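Local structure of ESAT-6-like protein SAG1039 (Streptococcus agalactiae serogroup V, 3GWK) at residues Tyr20-Leu31 and Ile64-Ile74. The protein is of unknown function but, as a homodimeric member of the WXG100 family, is probably a small secreted protein like its ESAT-6 relatives. Residues are numbered along the deposited sequence; the frame is centred on the assembly and turned at random. Where two conformers were deposited one is given.
Sequences YTAGSQQVTEVL and ITEFAQLLEDI
Ser24 and Ala68 meet where the two helices run closest, their CA atoms 4.3 Å apart. With OG anti to the backbone N (chi1 177°), Ser24 donates a 2.7 Å hydrogen bond from OG to Ala68 O. The hydroxyl comes in above the carbonyl plane, while the helical bond from Glu72 N arrives on the opposite face, so that one oxygen carries both. One turn along, Thr21 OG1 donates to the syn lone pair of Glu72 OE1, 2.7 Å away, the two side chains lying alongside each other. A water links Glu72 OE1 to Ser24 OG, and Gln25 NE2 also donates to Thr21 OG1; the other carboxylate oxygen, Glu72 OE2, is held by Asn75 and Gln76.

Apolar groups fill in beside this polar row. Ile74 CG2 sits squarely over the Tyr20 ring, 3.6 Å from its centroid, a CH-pi contact, while Leu71 CD2 meets the ring's edge. Farther along, Val27 CG1 presses on Ile64 CG2 at a tight 3.3 Å, and Leu31 CD2 reaches Ile64 and Thr65.

Segments 20-31 and 64-74 cross at -160° with their axes 7.7 Å apart, part of the antiparallel hairpin formed by helices 10-44 and 51-95. A second subunit completes the four-helix bundle: its Gln38 hydrogen-bonds to Tyr20 OH, its Phe57 meets the Phe67 ring, and its Phe67 packs on Ile64.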
loop_
_atom_site.group_PDB
_atom_site.type_symbol
_atom_site.label_atom_id
_atom_site.label_comp_id
_atom_site.label_asym_id
_atom_site.label_seq_id
_atom_site.Cartn_x
_atom_site.Cartn_y
_atom_site.Cartn_z
ATOM N N TYR A 20 -2.336 -11.289 4.448
ATOM C CA TYR A 20 -2.955 -10.025 4.769
ATOM C C TYR A 20 -2.125 -9.231 5.766
ATOM O O TYR A 20 -1.947 -8.012 5.596
ATOM C CB TYR A 20 -4.383 -10.223 5.310
ATOM C CG TYR A 20 -5.380 -10.610 4.242
ATOM C CD1 TYR A 20 -5.566 -11.920 3.897
ATOM C CD2 TYR A 20 -6.136 -9.651 3.604
ATOM C CE1 TYR A 20 -6.485 -12.288 2.873
ATOM C CE2 TYR A 20 -7.055 -10.009 2.571
ATOM C CZ TYR A 20 -7.192 -11.301 2.245
ATOM O OH TYR A 20 -8.067 -11.658 1.276
ATOM N N THR A 21 -1.588 -9.897 6.779
ATOM C CA THR A 21 -0.823 -9.116 7.728
ATOM C C THR A 21 0.507 -8.614 7.073
ATOM O O THR A 21 0.946 -7.493 7.330
ATOM C CB THR A 21 -0.535 -9.871 9.029
ATOM O OG1 THR A 21 -0.029 -8.976 9.996
ATOM C CG2 THR A 21 0.340 -11.049 8.908
ATOM N N ALA A 22 1.154 -9.480 6.278
ATOM C CA ALA A 22 2.355 -9.036 5.626
ATOM C C ALA A 22 2.045 -7.853 4.697
ATOM O O ALA A 22 2.806 -6.876 4.639
ATOM C CB ALA A 22 2.955 -10.168 4.810
ATOM N N GLY A 23 0.936 -7.908 3.957
ATOM C CA GLY A 23 0.599 -6.781 3.068
ATOM C C GLY A 23 0.270 -5.543 3.845
ATOM O O GLY A 23 0.632 -4.440 3.444
ATOM N N SER A 24 -0.427 -5.664 4.982
ATOM C CA SER A 24 -0.717 -4.522 5.833
ATOM C C SER A 24 0.582 -3.826 6.225
ATOM O O SER A 24 0.728 -2.590 6.131
ATOM C CB SER A 24 -1.469 -4.984 7.067
ATOM O OG SER A 24 -1.704 -3.895 7.946
ATOM N N GLN A 25 1.539 -4.624 6.700
ATOM C CA GLN A 25 2.794 -4.053 7.139
ATOM C C GLN A 25 3.547 -3.347 5.986
ATOM O O GLN A 25 4.175 -2.289 6.150
ATOM C CB GLN A 25 3.634 -5.131 7.763
ATOM C CG GLN A 25 3.033 -5.658 9.084
ATOM C CD GLN A 25 3.741 -6.901 9.545
ATOM O OE1 GLN A 25 4.948 -6.907 9.705
ATOM N NE2 GLN A 25 2.989 -7.990 9.737
ATOM N N GLN A 26 3.531 -3.992 4.819
ATOM C CA GLN A 26 4.246 -3.430 3.649
ATOM C C GLN A 26 3.634 -2.092 3.226
ATOM O O GLN A 26 4.333 -1.133 2.940
ATOM C CB GLN A 26 4.221 -4.409 2.538
ATOM C CG GLN A 26 5.190 -5.571 2.643
ATOM C CD GLN A 26 4.884 -6.571 1.476
ATOM O OE1 GLN A 26 3.833 -7.235 1.473
ATOM N NE2 GLN A 26 5.795 -6.660 0.523
ATOM N N VAL A 27 2.302 -2.012 3.213
ATOM C CA VAL A 27 1.605 -0.774 2.849
ATOM C C VAL A 27 1.950 0.338 3.869
ATOM O O VAL A 27 2.246 1.480 3.481
ATOM C CB VAL A 27 0.060 -1.038 2.776
ATOM C CG1 VAL A 27 -0.741 0.267 2.635
ATOM C CG2 VAL A 27 -0.267 -1.957 1.594
ATOM N N THR A 28 1.892 0.020 5.146
ATOM C CA THR A 28 2.222 0.995 6.177
ATOM C C THR A 28 3.615 1.508 5.999
ATOM O O THR A 28 3.869 2.723 6.137
ATOM C CB THR A 28 2.012 0.365 7.586
ATOM O OG1 THR A 28 0.615 0.106 7.721
ATOM C CG2 THR A 28 2.511 1.299 8.700
ATOM N N GLU A 29 4.563 0.630 5.718
ATOM C CA GLU A 29 5.973 1.076 5.556
ATOM C C GLU A 29 6.108 1.991 4.350
ATOM O O GLU A 29 6.815 2.980 4.438
ATOM C CB GLU A 29 7.035 -0.041 5.434
ATOM C CG GLU A 29 8.525 0.585 5.584
ATOM C CD GLU A 29 8.616 1.811 6.636
ATOM O OE1 GLU A 29 8.686 3.054 6.312
ATOM O OE2 GLU A 29 8.533 1.543 7.843
ATOM N N VAL A 30 5.489 1.636 3.236
ATOM C CA VAL A 30 5.562 2.496 2.055
ATOM C C VAL A 30 4.998 3.877 2.417
ATOM O O VAL A 30 5.607 4.925 2.120
ATOM C CB VAL A 30 4.828 1.911 0.854
ATOM C CG1 VAL A 30 4.742 3.002 -0.282
ATOM C CG2 VAL A 30 5.513 0.690 0.342
ATOM N N LEU A 31 3.838 3.887 3.042
ATOM C CA LEU A 31 3.211 5.184 3.342
ATOM C C LEU A 31 4.089 6.007 4.293
ATOM O O LEU A 31 4.282 7.204 4.095
ATOM C CB LEU A 31 1.831 4.954 3.928
ATOM C CG LEU A 31 1.053 6.270 4.199
ATOM C CD1 LEU A 31 0.757 7.036 2.909
ATOM C CD2 LEU A 31 -0.228 5.910 4.941
ATOM N N ILE A 64 -5.028 4.907 2.275
ATOM C CA ILE A 64 -3.956 3.939 2.401
ATOM C C ILE A 64 -3.856 3.422 3.859
ATOM O O ILE A 64 -3.734 2.201 4.092
ATOM C CB ILE A 64 -2.618 4.562 1.942
ATOM C CG1 ILE A 64 -2.799 5.176 0.534
ATOM C CG2 ILE A 64 -1.541 3.442 1.970
ATOM C CD1 ILE A 64 -3.479 4.295 -0.531
ATOM N N THR A 65 -3.973 4.349 4.819
ATOM C CA THR A 65 -4.012 3.935 6.226
ATOM C C THR A 65 -5.201 3.003 6.488
ATOM O O THR A 65 -5.047 1.948 7.137
ATOM C CB THR A 65 -4.038 5.152 7.117
ATOM O OG1 THR A 65 -2.858 5.927 6.902
ATOM C CG2 THR A 65 -4.130 4.755 8.625
ATOM N N GLU A 66 -6.349 3.345 5.944
ATOM C CA GLU A 66 -7.527 2.480 6.126
ATOM C C GLU A 66 -7.299 1.120 5.505
ATOM O O GLU A 66 -7.755 0.097 6.024
ATOM C CB GLU A 66 -8.828 3.041 5.548
ATOM C CG GLU A 66 -10.126 2.061 5.725
ATOM C CD GLU A 66 -10.331 1.595 7.152
ATOM O OE1 GLU A 66 -10.653 0.516 7.428
ATOM O OE2 GLU A 66 -10.013 2.335 8.082
ATOM N N PHE A 67 -6.672 1.102 4.339
ATOM C CA PHE A 67 -6.440 -0.169 3.686
ATOM C C PHE A 67 -5.532 -1.031 4.541
ATOM O O PHE A 67 -5.791 -2.224 4.720
ATOM C CB PHE A 67 -5.830 0.106 2.308
ATOM C CG PHE A 67 -5.683 -1.131 1.413
ATOM C CD1 PHE A 67 -6.808 -1.867 0.978
ATOM C CD2 PHE A 67 -4.434 -1.556 0.971
ATOM C CE1 PHE A 67 -6.657 -2.924 0.124
ATOM C CE2 PHE A 67 -4.321 -2.642 0.117
ATOM C CZ PHE A 67 -5.446 -3.335 -0.278
ATOM N N ALA A 68 -4.451 -0.485 5.017
ATOM C CA ALA A 68 -3.565 -1.252 5.930
ATOM C C ALA A 68 -4.351 -1.764 7.122
ATOM O O ALA A 68 -4.180 -2.887 7.563
ATOM C CB ALA A 68 -2.366 -0.423 6.347
ATOM N N GLN A 69 -5.190 -0.932 7.700
ATOM C CA GLN A 69 -5.985 -1.354 8.856
ATOM C C GLN A 69 -6.959 -2.472 8.471
ATOM O O GLN A 69 -7.130 -3.466 9.201
ATOM C CB GLN A 69 -6.690 -0.114 9.450
ATOM C CG GLN A 69 -7.003 -0.364 11.045
ATOM C CD GLN A 69 -5.622 -0.535 12.071
ATOM O OE1 GLN A 69 -4.989 -1.704 12.219
ATOM N NE2 GLN A 69 -5.261 0.562 12.822
ATOM N N LEU A 70 -7.606 -2.392 7.328
ATOM C CA LEU A 70 -8.492 -3.430 6.840
ATOM C C LEU A 70 -7.778 -4.772 6.683
ATOM O O LEU A 70 -8.286 -5.834 7.080
ATOM C CB LEU A 70 -9.107 -2.994 5.512
ATOM C CG LEU A 70 -9.887 -4.090 4.771
ATOM C CD1 LEU A 70 -11.160 -4.537 5.541
ATOM C CD2 LEU A 70 -10.246 -3.599 3.391
ATOM N N LEU A 71 -6.569 -4.748 6.076
ATOM C CA LEU A 71 -5.837 -5.962 5.843
ATOM C C LEU A 71 -5.495 -6.609 7.190
ATOM O O LEU A 71 -5.582 -7.820 7.368
ATOM C CB LEU A 71 -4.594 -5.678 5.060
ATOM C CG LEU A 71 -4.815 -5.201 3.617
ATOM C CD1 LEU A 71 -3.516 -4.902 2.958
ATOM C CD2 LEU A 71 -5.860 -5.757 2.738
ATOM N N GLU A 72 -5.074 -5.837 8.171
ATOM C CA GLU A 72 -4.795 -6.382 9.473
ATOM C C GLU A 72 -6.074 -6.934 10.165
ATOM O O GLU A 72 -6.032 -7.981 10.808
ATOM C CB GLU A 72 -4.115 -5.361 10.321
ATOM C CG GLU A 72 -3.764 -5.924 11.703
ATOM C CD GLU A 72 -2.850 -7.201 11.635
ATOM O OE1 GLU A 72 -2.007 -7.270 10.708
ATOM O OE2 GLU A 72 -2.912 -8.055 12.584
ATOM N N ASP A 73 -7.212 -6.237 9.987
ATOM C CA ASP A 73 -8.468 -6.729 10.557
ATOM C C ASP A 73 -8.804 -8.052 9.952
ATOM O O ASP A 73 -9.255 -8.995 10.662
ATOM C CB ASP A 73 -9.532 -5.635 10.262
ATOM C CG ASP A 73 -10.834 -5.823 11.004
ATOM O OD1 ASP A 73 -10.829 -6.540 12.009
ATOM O OD2 ASP A 73 -11.862 -5.220 10.636
ATOM N N ILE A 74 -8.617 -8.227 8.621
ATOM C CA ILE A 74 -8.898 -9.459 7.956
ATOM C C ILE A 74 -7.982 -10.571 8.491
ATOM O O ILE A 74 -8.437 -11.673 8.806
ATOM C CB ILE A 74 -8.854 -9.354 6.428
ATOM C CG1 ILE A 74 -10.013 -8.492 5.876
ATOM C CG2 ILE A 74 -8.885 -10.696 5.808
ATOM C CD1 ILE A 74 -9.857 -8.140 4.400
HETATM O O HOH W 1 -0.367 -4.981 10.711
#